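Local coordinates for putative serine phosphatase (Pseudomonas aeruginosa, PDB 6K4E), which probably removes phosphate from serine or threonine of a partner protein, as a magnesium-binding PP2C-type phosphatase domain in the SiaABC pathway that controls biofilm formation, at residues 90-95 against 119-124; 108-113 against 292-297; 112-117 against 168-173. One frame throughout, in Å; residues are numbered along the deposited sequence.

Interaction 1 (90-95 against 119-124)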
ATOM      1  N   ASP B  90      -8.798 -11.713   9.468  1.00 49.27           N
ATOM      2  CA  ASP B  90      -7.806 -11.530  10.504  1.00 51.42           C
ATOM      3  C   ASP B  90      -7.943 -10.072  10.998  1.00 57.12           C
ATOM      4  O   ASP B  90      -9.046  -9.521  10.928  1.00 56.82           O
ATOM      5  CB  ASP B  90      -6.423 -11.984  10.017  1.00 53.83           C
ATOM      6  CG  ASP B  90      -6.467 -13.350   9.298  1.00 64.05           C
ATOM      7  OD1 ASP B  90      -7.104 -14.297   9.834  1.00 61.38           O
ATOM      8  OD2 ASP B  90      -5.899 -13.457   8.179  1.00 73.96           O
ATOM      9  N   VAL B  91      -6.910  -9.462  11.548  1.00 54.31           N
ATOM     10  CA  VAL B  91      -7.080  -8.085  12.031  1.00 52.35           C
ATOM     11  C   VAL B  91      -7.114  -7.113  10.838  1.00 49.99           C
ATOM     12  O   VAL B  91      -7.840  -6.116  10.853  1.00 48.43           O
ATOM     13  CB  VAL B  91      -5.986  -7.749  13.059  1.00 58.27           C
ATOM     14  CG1 VAL B  91      -6.304  -6.455  13.799  1.00 58.37           C
ATOM     15  CG2 VAL B  91      -5.832  -8.902  14.050  1.00 59.32           C
ATOM     16  N   VAL B  92      -6.348  -7.444   9.796  1.00 44.11           N
ATOM     17  CA  VAL B  92      -6.267  -6.699   8.537  1.00 41.98           C
ATOM     18  C   VAL B  92      -6.658  -7.666   7.413  1.00 43.47           C
ATOM     19  O   VAL B  92      -6.371  -8.864   7.500  1.00 43.58           O
ATOM     20  CB  VAL B  92      -4.878  -6.031   8.316  1.00 45.80           C
ATOM     21  CG1 VAL B  92      -4.634  -4.916   9.331  1.00 45.81           C
ATOM     22  CG2 VAL B  92      -3.733  -7.053   8.340  1.00 46.79           C
ATOM     23  N   GLY B  93      -7.326  -7.165   6.391  1.00 38.13           N
ATOM     24  CA  GLY B  93      -7.775  -8.023   5.304  1.00 38.23           C
ATOM     25  C   GLY B  93      -7.466  -7.479   3.929  1.00 38.84           C
ATOM     26  O   GLY B  93      -6.798  -6.459   3.826  1.00 37.58           O
ATOM     27  N   GLY B  94      -7.976  -8.153   2.896  1.00 34.18           N
ATOM     28  CA  GLY B  94      -7.765  -7.782   1.501  1.00 34.64           C
ATOM     29  C   GLY B  94      -8.944  -7.048   0.904  1.00 40.26           C
ATOM     30  O   GLY B  94      -8.952  -6.714  -0.285  1.00 40.24           O
ATOM     31  N   ASP B  95      -9.930  -6.759   1.738  1.00 35.49           N
ATOM     32  CA  ASP B  95     -11.145  -6.097   1.299  1.00 35.45           C
ATOM     33  C   ASP B  95     -11.145  -4.669   1.745  1.00 39.33           C
ATOM     34  O   ASP B  95     -10.797  -4.377   2.905  1.00 39.65           O
ATOM     35  CB  ASP B  95     -12.366  -6.755   1.972  1.00 37.03           C
ATOM     36  CG  ASP B  95     -13.045  -7.941   1.309  1.00 43.92           C
ATOM     37  OD1 ASP B  95     -12.382  -8.647   0.517  1.00 42.73           O
ATOM     38  OD2 ASP B  95     -14.194  -8.246   1.691  1.00 46.29           O
ATOM     39  N   PRO B 119      -0.826  -9.967   3.458  1.00 46.63           N
ATOM     40  CA  PRO B 119      -0.657  -9.780   2.004  1.00 46.54           C
ATOM     41  C   PRO B 119      -1.843  -9.059   1.363  1.00 49.82           C
ATOM     42  O   PRO B 119      -1.634  -8.177   0.531  1.00 49.87           O
ATOM     43  CB  PRO B 119      -0.478 -11.204   1.472  1.00 48.46           C
ATOM     44  CG  PRO B 119      -0.015 -11.973   2.604  1.00 53.44           C
ATOM     45  CD  PRO B 119      -0.715 -11.400   3.797  1.00 48.14           C
ATOM     46  N   GLY B 120      -3.056  -9.404   1.791  1.00 44.80           N
ATOM     47  CA  GLY B 120      -4.263  -8.751   1.315  1.00 43.53           C
ATOM     48  C   GLY B 120      -4.264  -7.273   1.679  1.00 44.08           C
ATOM     49  O   GLY B 120      -4.513  -6.425   0.826  1.00 42.74           O
ATOM     50  N   ALA B 121      -3.889  -6.949   2.930  1.00 38.65           N
ATOM     51  CA  ALA B 121      -3.808  -5.566   3.415  1.00 37.85           C
ATOM     52  C   ALA B 121      -2.790  -4.723   2.655  1.00 40.61           C
ATOM     53  O   ALA B 121      -3.052  -3.549   2.422  1.00 39.75           O
ATOM     54  CB  ALA B 121      -3.536  -5.536   4.903  1.00 38.75           C
ATOM     55  N   LEU B 122      -1.667  -5.316   2.215  1.00 36.72           N
ATOM     56  CA  LEU B 122      -0.662  -4.627   1.397  1.00 36.84           C
ATOM     57  C   LEU B 122      -1.244  -4.228   0.037  1.00 40.21           C
ATOM     58  O   LEU B 122      -1.006  -3.119  -0.449  1.00 38.65           O
ATOM     59  CB  LEU B 122       0.603  -5.498   1.188  1.00 37.01           C
ATOM     60  CG  LEU B 122       1.500  -5.762   2.388  1.00 41.72           C
ATOM     61  CD1 LEU B 122       2.736  -6.571   1.963  1.00 42.58           C
ATOM     62  CD2 LEU B 122       1.951  -4.470   3.051  1.00 43.60           C
ATOM     63  N   MET B 123      -2.010  -5.148  -0.573  1.00 37.43           N
ATOM     64  CA  MET B 123      -2.690  -4.975  -1.855  1.00 36.67           C
ATOM     65  C   MET B 123      -3.712  -3.829  -1.784  1.00 38.58           C
ATOM     66  O   MET B 123      -3.826  -3.053  -2.718  1.00 38.59           O
ATOM     67  CB  MET B 123      -3.377  -6.294  -2.260  1.00 39.36           C
ATOM     68  CG  MET B 123      -2.409  -7.389  -2.730  1.00 46.28           C
ATOM     69  SD  MET B 123      -1.397  -6.927  -4.174  1.00 53.43           S
ATOM     70  CE  MET B 123      -2.612  -6.888  -5.394  1.00 51.05           C
ATOM     71  N   THR B 124      -4.423  -3.738  -0.664  1.00 33.72           N
ATOM     72  CA  THR B 124      -5.454  -2.775  -0.305  1.00 33.52           C
ATOM     73  C   THR B 124      -4.865  -1.332  -0.324  1.00 38.46           C
ATOM     74  O   THR B 124      -5.535  -0.402  -0.782  1.00 39.32           O
ATOM     75  CB  THR B 124      -6.051  -3.297   1.026  1.00 36.29           C
ATOM     76  OG1 THR B 124      -7.431  -3.556   0.921  1.00 42.72           O
ATOM     77  CG2 THR B 124      -5.769  -2.464   2.183  1.00 20.20           C
TER
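Gly94 and Gly120 meet backbone to backbone, where the loop entering strand 95-101 crosses helix 117-138 of the PP2C fold. Their CA atoms lie 3.6 Å apart. Neither residue has a side chain, so loop and helix touch directly.

No hydrogen bond joins loop and helix; the polar contact is a single CA-H...O approach. The CA of Gly94 points a hydrogen at the carbonyl O of Gly120, at 3.6 Å with 153° at the hydrogen. Gly93 O comes within 3.1 Å of Ala121 N, but the angle is too poor for a hydrogen bond. That carbonyl is instead bonded by Gln65 NE2 of helix 49-67.

The apolar part is small. Val92 CB packs against the methyl of Ala121, with 3.7 Å between the two CB atoms. Val92 CG2 lies between its own backbone N and carbonyl carbon (chi1 -67°), and from there it also meets Ala121 CB. The helix faces the second subunit as well: Ala121 packs on Leu122 of that subunit.

The loop leads on to Asp95, which turns away from the helix and bonds Thr294 and Thr237 through OD2. One turn of helix beyond Gly120, Thr124 reaches the loop with its hydroxyl. Thr124 OG1 is buried there without a hydrogen-bond partner in the model, 3.7 Å from Gly94 O.

Interaction 2 (108-113 against 292-297). With MG (magnesium ion), chain G; MG (magnesium ion), chain F.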
ATOM      1  N   ILE B 108     -19.278   5.006  -5.557  1.00 37.88           N
ATOM      2  CA  ILE B 108     -19.239   4.077  -4.426  1.00 35.04           C
ATOM      3  C   ILE B 108     -18.794   2.690  -4.922  1.00 40.80           C
ATOM      4  O   ILE B 108     -19.203   2.256  -5.994  1.00 42.88           O
ATOM      5  CB  ILE B 108     -20.588   4.122  -3.703  1.00 36.00           C
ATOM      6  CG1 ILE B 108     -20.526   3.450  -2.323  1.00 36.08           C
ATOM      7  CG2 ILE B 108     -21.739   3.580  -4.577  1.00 35.14           C
ATOM      8  CD1 ILE B 108     -21.797   3.794  -1.314  1.00 33.88           C
ATOM      9  N   GLY B 109     -17.960   2.012  -4.161  1.00 36.81           N
ATOM     10  CA  GLY B 109     -17.487   0.699  -4.584  1.00 37.34           C
ATOM     11  C   GLY B 109     -16.861  -0.170  -3.517  1.00 41.98           C
ATOM     12  O   GLY B 109     -16.628   0.286  -2.404  1.00 43.03           O
ATOM     13  N   VAL B 110     -16.630  -1.444  -3.843  1.00 37.31           N
ATOM     14  CA  VAL B 110     -16.006  -2.445  -2.965  1.00 36.03           C
ATOM     15  C   VAL B 110     -14.909  -3.115  -3.760  1.00 40.25           C
ATOM     16  O   VAL B 110     -15.003  -3.215  -4.988  1.00 39.98           O
ATOM     17  CB  VAL B 110     -16.979  -3.509  -2.376  1.00 39.37           C
ATOM     18  CG1 VAL B 110     -17.979  -2.893  -1.402  1.00 37.87           C
ATOM     19  CG2 VAL B 110     -17.669  -4.334  -3.476  1.00 39.22           C
ATOM     20  N   VAL B 111     -13.864  -3.573  -3.073  1.00 38.70           N
ATOM     21  CA  VAL B 111     -12.714  -4.202  -3.733  1.00 38.54           C
ATOM     22  C   VAL B 111     -12.293  -5.385  -2.882  1.00 41.85           C
ATOM     23  O   VAL B 111     -12.253  -5.264  -1.667  1.00 41.34           O
ATOM     24  CB  VAL B 111     -11.503  -3.214  -3.952  1.00 40.23           C
ATOM     25  CG1 VAL B 111     -10.368  -3.899  -4.690  1.00 40.13           C
ATOM     26  CG2 VAL B 111     -11.907  -1.941  -4.697  1.00 39.80           C
ATOM     27  N   ASP B 112     -11.965  -6.514  -3.518  1.00 36.92           N
ATOM     28  CA  ASP B 112     -11.450  -7.698  -2.826  1.00 35.11           C
ATOM     29  C   ASP B 112     -10.146  -7.984  -3.531  1.00 40.65           C
ATOM     30  O   ASP B 112     -10.170  -8.411  -4.692  1.00 40.58           O
ATOM     31  CB  ASP B 112     -12.432  -8.899  -2.953  1.00 36.07           C
ATOM     32  CG  ASP B 112     -11.982 -10.191  -2.265  1.00 40.74           C
ATOM     33  OD1 ASP B 112     -10.831 -10.235  -1.777  1.00 41.00           O
ATOM     34  OD2 ASP B 112     -12.816 -11.141  -2.153  1.00 43.56           O
ATOM     35  N   CYS B 113      -9.006  -7.635  -2.874  1.00 37.65           N
ATOM     36  CA  CYS B 113      -7.651  -7.851  -3.383  1.00 39.15           C
ATOM     37  C   CYS B 113      -7.249  -9.290  -3.142  1.00 42.27           C
ATOM     38  O   CYS B 113      -7.693  -9.869  -2.162  1.00 41.28           O
ATOM     39  CB  CYS B 113      -6.664  -6.908  -2.700  1.00 40.27           C
ATOM     40  SG  CYS B 113      -6.995  -5.157  -2.969  1.00 44.43           S
ATOM     41  N   ASP B 292     -12.612 -12.438   4.346  1.00 36.30           N
ATOM     42  CA  ASP B 292     -12.919 -11.060   4.694  1.00 35.73           C
ATOM     43  C   ASP B 292     -14.342 -10.782   4.208  1.00 40.67           C
ATOM     44  O   ASP B 292     -14.722 -11.206   3.103  1.00 39.62           O
ATOM     45  CB  ASP B 292     -11.940 -10.117   3.981  1.00 36.55           C
ATOM     46  CG  ASP B 292     -10.514 -10.323   4.381  1.00 42.15           C
ATOM     47  OD1 ASP B 292     -10.261 -10.442   5.573  1.00 43.10           O
ATOM     48  OD2 ASP B 292      -9.647 -10.348   3.489  1.00 39.99           O
ATOM     49  N   ILE B 293     -15.131 -10.114   5.037  1.00 37.45           N
ATOM     50  CA  ILE B 293     -16.508  -9.769   4.709  1.00 36.67           C
ATOM     51  C   ILE B 293     -16.635  -8.242   4.505  1.00 41.22           C
ATOM     52  O   ILE B 293     -16.045  -7.465   5.250  1.00 41.63           O
ATOM     53  CB  ILE B 293     -17.494 -10.338   5.790  1.00 39.36           C
ATOM     54  CG1 ILE B 293     -17.488 -11.887   5.771  1.00 39.30           C
ATOM     55  CG2 ILE B 293     -18.926  -9.791   5.626  1.00 40.70           C
ATOM     56  CD1 ILE B 293     -17.985 -12.588   7.012  1.00 32.48           C
ATOM     57  N   THR B 294     -17.367  -7.835   3.454  1.00 37.87           N
ATOM     58  CA  THR B 294     -17.695  -6.446   3.143  1.00 37.65           C
ATOM     59  C   THR B 294     -19.015  -6.407   2.446  1.00 41.99           C
ATOM     60  O   THR B 294     -19.227  -7.144   1.491  1.00 42.50           O
ATOM     61  CB  THR B 294     -16.660  -5.716   2.256  1.00 38.71           C
ATOM     62  OG1 THR B 294     -15.361  -6.029   2.724  1.00 33.74           O
ATOM     63  CG2 THR B 294     -16.847  -4.160   2.291  1.00 35.83           C
ATOM     64  N   ILE B 295     -19.908  -5.547   2.952  1.00 38.87           N
ATOM     65  CA  ILE B 295     -21.172  -5.224   2.326  1.00 37.93           C
ATOM     66  C   ILE B 295     -21.317  -3.710   2.424  1.00 40.03           C
ATOM     67  O   ILE B 295     -21.395  -3.175   3.516  1.00 38.31           O
ATOM     68  CB  ILE B 295     -22.433  -5.966   2.867  1.00 39.61           C
ATOM     69  CG1 ILE B 295     -22.286  -7.484   2.781  1.00 39.38           C
ATOM     70  CG2 ILE B 295     -23.711  -5.470   2.136  1.00 37.78           C
ATOM     71  CD1 ILE B 295     -23.616  -8.235   3.163  1.00 48.59           C
ATOM     72  N   LEU B 296     -21.360  -3.039   1.279  1.00 36.92           N
ATOM     73  CA  LEU B 296     -21.596  -1.610   1.211  1.00 38.58           C
ATOM     74  C   LEU B 296     -22.938  -1.415   0.536  1.00 42.07           C
ATOM     75  O   LEU B 296     -23.160  -1.875  -0.588  1.00 40.10           O
ATOM     76  CB  LEU B 296     -20.454  -0.872   0.479  1.00 39.56           C
ATOM     77  CG  LEU B 296     -20.479   0.665   0.468  1.00 44.89           C
ATOM     78  CD1 LEU B 296     -20.907   1.253   1.814  1.00 45.50           C
ATOM     79  CD2 LEU B 296     -19.156   1.219  -0.005  1.00 42.27           C
ATOM     80  N   SER B 297     -23.873  -0.829   1.289  1.00 38.35           N
ATOM     81  CA  SER B 297     -25.217  -0.620   0.801  1.00 37.21           C
ATOM     82  C   SER B 297     -25.504   0.836   0.758  1.00 39.12           C
ATOM     83  O   SER B 297     -24.957   1.578   1.557  1.00 39.97           O
ATOM     84  CB  SER B 297     -26.229  -1.355   1.673  1.00 39.31           C
ATOM     85  OG  SER B 297     -27.568  -1.152   1.250  1.00 40.22           O
TER
HETATM   86 MG    MG G 702      -9.105 -11.302  -0.824  1.00 31.62          MG
HETATM   87 MG    MG F 701     -12.766 -12.710  -0.703  1.00 49.73          MG
HETATM   88  O   HOH W   1     -13.721 -11.092   0.583  1.00 34.46           O
HETATM   89  O   HOH W   2      -9.963 -10.247   0.874  1.00 37.23           O
HETATM   90  O   HOH W   3     -10.768 -12.648  -0.030  1.00 35.59           O
HETATM   91  O   HOH W   4     -11.903 -13.953  -2.108  1.00 30.15           O
HETATM   92  O   HOH W   5      -9.415 -12.363  -2.554  1.00 36.07           O
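The dinuclear magnesium site of this PP2C-type domain sits at one end of a beta sandwich. Ile108, Val110, Thr294 and Leu296 pack between the two sheets, deeper in the sandwich than the site, with Ile108 and Leu296 farthest from the ions. Strands 108-113 and 293-297 belong to different sheets. They face each other nearly antiparallel, at 169°, with no hydrogen bond between them. Their axes come within 7.7 Å.

The packing is apolar. Leu296 is the central residue. Its CG stands anti to the backbone N (chi1 -173°), and from there the CD2 branch reaches strand 108-113. Leu296 CD2 presses on Ile108 CG1 at 3.5 Å, a tight carbon contact, and also lies against Gly109 O. The Ile108 and Leu296 side chains cross at a slant. Val110 slides past Leu296 in the opposite direction, with its CG1 3.7 Å from Leu296 CB. The same methyl of Val110 touches Thr294 CG2 at 4.1 Å. The hydroxyl of Thr294 has its partner elsewhere, in Asp95 OD2.

At the metal end, Asp292, just before strand 293-297, is linked to the ions through water. Asp112 bridges the ions, with OD1 2.2 Å from one magnesium and OD2 2.1 Å from the other. A water on the first ion donates to Asp292 OD2 at 2.6 Å, and a water on the second donates to Asp292 O at 2.7 Å. Asp292 thus acts in the second shell, and its OD2 also accepts from Gly94 N. One water is shared by both ions, and Asp238 and Asp291 supply the second ion's remaining protein ligands.

Within its sheet, strand 105-113 lies between strands 95-101 and 171-179. Strand 293-300 lies between 82-87 and 231-236. Leu235 also packs on Val110, and Leu296 touches Tyr97.

Interaction 3 (112-117 against 168-173). With MG (magnesium ion), chain G; MG (magnesium ion), chain F.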
ATOM      1  N   ASP B 112     -11.965  -6.514  -3.518  1.00 36.92           N
ATOM      2  CA  ASP B 112     -11.450  -7.698  -2.826  1.00 35.11           C
ATOM      3  C   ASP B 112     -10.146  -7.984  -3.531  1.00 40.65           C
ATOM      4  O   ASP B 112     -10.170  -8.411  -4.692  1.00 40.58           O
ATOM      5  CB  ASP B 112     -12.432  -8.899  -2.953  1.00 36.07           C
ATOM      6  CG  ASP B 112     -11.982 -10.191  -2.265  1.00 40.74           C
ATOM      7  OD1 ASP B 112     -10.831 -10.235  -1.777  1.00 41.00           O
ATOM      8  OD2 ASP B 112     -12.816 -11.141  -2.153  1.00 43.56           O
ATOM      9  N   CYS B 113      -9.006  -7.635  -2.874  1.00 37.65           N
ATOM     10  CA  CYS B 113      -7.651  -7.851  -3.383  1.00 39.15           C
ATOM     11  C   CYS B 113      -7.249  -9.290  -3.142  1.00 42.27           C
ATOM     12  O   CYS B 113      -7.693  -9.869  -2.162  1.00 41.28           O
ATOM     13  CB  CYS B 113      -6.664  -6.908  -2.700  1.00 40.27           C
ATOM     14  SG  CYS B 113      -6.995  -5.157  -2.969  1.00 44.43           S
ATOM     15  N   ALA B 114      -6.323  -9.820  -3.951  1.00 40.38           N
ATOM     16  CA  ALA B 114      -5.802 -11.182  -3.795  1.00 40.79           C
ATOM     17  C   ALA B 114      -5.326 -11.411  -2.368  1.00 45.88           C
ATOM     18  O   ALA B 114      -4.627 -10.570  -1.808  1.00 50.01           O
ATOM     19  CB  ALA B 114      -4.676 -11.422  -4.769  1.00 42.14           C
ATOM     20  N   GLY B 115      -5.785 -12.491  -1.771  1.00 40.79           N
ATOM     21  CA  GLY B 115      -5.430 -12.846  -0.406  1.00 41.55           C
ATOM     22  C   GLY B 115      -6.244 -12.161   0.677  1.00 45.71           C
ATOM     23  O   GLY B 115      -7.207 -11.426   0.417  1.00 45.22           O
ATOM     24  N   HIS B 116      -5.879 -12.451   1.904  1.00 42.73           N
ATOM     25  CA  HIS B 116      -6.463 -11.863   3.093  1.00 43.82           C
ATOM     26  C   HIS B 116      -5.268 -11.684   4.037  1.00 47.69           C
ATOM     27  O   HIS B 116      -4.139 -11.915   3.606  1.00 47.21           O
ATOM     28  CB  HIS B 116      -7.563 -12.765   3.682  1.00 45.76           C
ATOM     29  CG  HIS B 116      -7.116 -14.169   3.914  1.00 51.58           C
ATOM     30  ND1 HIS B 116      -6.389 -14.501   5.048  1.00 54.97           N
ATOM     31  CD2 HIS B 116      -7.255 -15.278   3.154  1.00 55.33           C
ATOM     32  CE1 HIS B 116      -6.123 -15.789   4.947  1.00 56.21           C
ATOM     33  NE2 HIS B 116      -6.619 -16.300   3.825  1.00 56.50           N
ATOM     34  N   GLY B 117      -5.503 -11.256   5.274  1.00 43.16           N
ATOM     35  CA  GLY B 117      -4.414 -11.051   6.221  1.00 44.21           C
ATOM     36  C   GLY B 117      -3.499  -9.936   5.773  1.00 47.96           C
ATOM     37  O   GLY B 117      -3.941  -9.016   5.081  1.00 46.11           O
ATOM     38  N   ALA B 168       0.047 -13.720  -6.775  1.00 71.03           N
ATOM     39  CA  ALA B 168      -1.381 -13.500  -7.007  1.00 69.52           C
ATOM     40  C   ALA B 168      -1.633 -12.023  -6.686  1.00 70.80           C
ATOM     41  O   ALA B 168      -1.516 -11.608  -5.525  1.00 71.11           O
ATOM     42  CB  ALA B 168      -2.218 -14.406  -6.111  1.00 69.98           C
ATOM     43  N   THR B 169      -1.850 -11.218  -7.750  1.00 64.36           N
ATOM     44  CA  THR B 169      -2.010  -9.760  -7.678  1.00 62.58           C
ATOM     45  C   THR B 169      -3.324  -9.254  -8.269  1.00 62.61           C
ATOM     46  O   THR B 169      -3.521  -8.035  -8.394  1.00 61.79           O
ATOM     47  CB  THR B 169      -0.820  -9.055  -8.360  1.00 73.36           C
ATOM     48  OG1 THR B 169      -0.804  -9.387  -9.752  1.00 73.08           O
ATOM     49  CG2 THR B 169       0.515  -9.370  -7.706  1.00 73.44           C
ATOM     50  N   ASN B 170      -4.198 -10.180  -8.673  1.00 56.78           N
ATOM     51  CA  ASN B 170      -5.498  -9.853  -9.226  1.00 55.90           C
ATOM     52  C   ASN B 170      -6.481  -9.391  -8.114  1.00 59.95           C
ATOM     53  O   ASN B 170      -6.242  -9.610  -6.920  1.00 59.75           O
ATOM     54  CB  ASN B 170      -6.044 -11.016 -10.045  1.00 56.75           C
ATOM     55  CG  ASN B 170      -6.327 -12.290  -9.281  1.00 90.41           C
ATOM     56  OD1 ASN B 170      -5.748 -12.574  -8.228  1.00 83.83           O
ATOM     57  ND2 ASN B 170      -7.211 -13.113  -9.819  1.00 85.14           N
ATOM     58  N   MET B 171      -7.527  -8.670  -8.510  1.00 54.24           N
ATOM     59  CA  MET B 171      -8.518  -8.150  -7.583  1.00 51.83           C
ATOM     60  C   MET B 171      -9.887  -8.051  -8.189  1.00 50.40           C
ATOM     61  O   MET B 171     -10.031  -7.830  -9.391  1.00 47.57           O
ATOM     62  CB  MET B 171      -8.084  -6.810  -6.969  1.00 54.30           C
ATOM     63  CG  MET B 171      -7.998  -5.659  -7.948  1.00 59.25           C
ATOM     64  SD  MET B 171      -7.425  -4.100  -7.234  1.00 64.00           S
ATOM     65  CE  MET B 171      -5.857  -4.612  -6.673  1.00 62.03           C
ATOM     66  N   ASP B 172     -10.894  -8.257  -7.346  1.00 45.45           N
ATOM     67  CA  ASP B 172     -12.286  -8.119  -7.714  1.00 44.82           C
ATOM     68  C   ASP B 172     -12.683  -6.724  -7.292  1.00 47.52           C
ATOM     69  O   ASP B 172     -12.137  -6.223  -6.320  1.00 48.71           O
ATOM     70  CB  ASP B 172     -13.138  -9.138  -6.954  1.00 46.28           C
ATOM     71  CG  ASP B 172     -12.748 -10.585  -7.178  1.00 55.27           C
ATOM     72  OD1 ASP B 172     -12.073 -10.865  -8.201  1.00 53.32           O
ATOM     73  OD2 ASP B 172     -13.195 -11.457  -6.368  1.00 64.92           O
ATOM     74  N   ALA B 173     -13.595  -6.091  -8.026  1.00 42.30           N
ATOM     75  CA  ALA B 173     -14.132  -4.767  -7.721  1.00 40.72           C
ATOM     76  C   ALA B 173     -15.472  -4.536  -8.366  1.00 43.14           C
ATOM     77  O   ALA B 173     -15.740  -5.042  -9.447  1.00 43.62           O
ATOM     78  CB  ALA B 173     -13.159  -3.655  -8.104  1.00 41.12           C
TER
HETATM   79 MG    MG G 702      -9.105 -11.302  -0.824  1.00 31.62          MG
HETATM   80 MG    MG F 701     -12.766 -12.710  -0.703  1.00 49.73          MG
HETATM   81  O   HOH W   6     -15.092 -10.628  -3.806  1.00 30.58           O
HETATM   82  O   HOH W   1     -13.721 -11.092   0.583  1.00 34.46           O
HETATM   83  O   HOH W   3     -10.768 -12.648  -0.030  1.00 35.59           O
HETATM   84  O   HOH W   4     -11.903 -13.953  -2.108  1.00 30.15           O
HETATM   85  O   HOH W   2      -9.963 -10.247   0.874  1.00 37.23           O
HETATM   86  O   HOH W   5      -9.415 -12.363  -2.554  1.00 36.07           O
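Asp112 and Asp172 form an antiparallel hydrogen-bonded pair, where strand 105-113 ends in the magnesium-binding loop of the PP2C fold. Both peptide groups are satisfied. Asp112 N gives a bond to Asp172 O at 2.8 Å and 167°, although the donor stands well above that carbonyl plane. Asp172 N returns a bond to Asp112 O, also at 2.8 Å, with an angle of 161° and a smaller tilt.

The next pair, Cys113 and Met171, is non-hydrogen-bonded. Their peptide groups turn outward: Cys113 is backbone-bonded to Gly94, and Met171 to Ile212. Between the two, side chains make the contact: Cys113 SG meets Met171 CE at 3.9 Å, because the methionine chain bends at its last torsion. Farther along, the ladder frays. Ala114 N reaches Asn170 O at 3.0 Å but only 127°, a weak bond. The methyl of Ala114 fits against the carbonyls of Ala168 and Asn170.

Two carbonyls of the loop turn to metal. Cys113 O binds a magnesium at 2.4 Å and Gly115 O binds the same ion at 2.3 Å. With Asp112 OD1 and three waters they make six ligands.

The carboxylates of Asp112 and Asp172 lie on the same face of the sheet. Asp112 OD2 is already a ligand of the second magnesium. A water links the two carboxylates, donating to Asp112 OD2 at 2.9 Å and, at a long 3.3 Å, to Asp172 OD2. Asp172 OD1 also makes a long, weak ion pair with Lys191, and a further bound magnesium lies near the Asp172 side chain.

Cys113 and Met171 face the other way, toward helix 117-138, where both touch Ala127. Met154 of helix 143-157 also packs on Met171. On its far edge strand 105-113 neighbours strand 95-101, and strand 171-179 continues to 184-190.

How the interactions relate
Interaction 2 is the core contact, at the centre of the chain, and it joins the two sheets mostly through hydrocarbon, with metal-bound water at one end. Interaction 3 joins neighbouring strands of one sheet through backbone bonds and is only partly buried, with Ala168 exposed. Interaction 1 is buried too, but lies off centre, where a glycine loop meets a helix close to the second subunit. Interactions 2 and 3 share Asp112, Cys113 and both magnesium ions. Interaction 1 joins them at Cys113, through the backbone bond with Gly94 and through the packing of Met123. Strand 105-113 and helix 117-138, consecutive in the chain, connect all three.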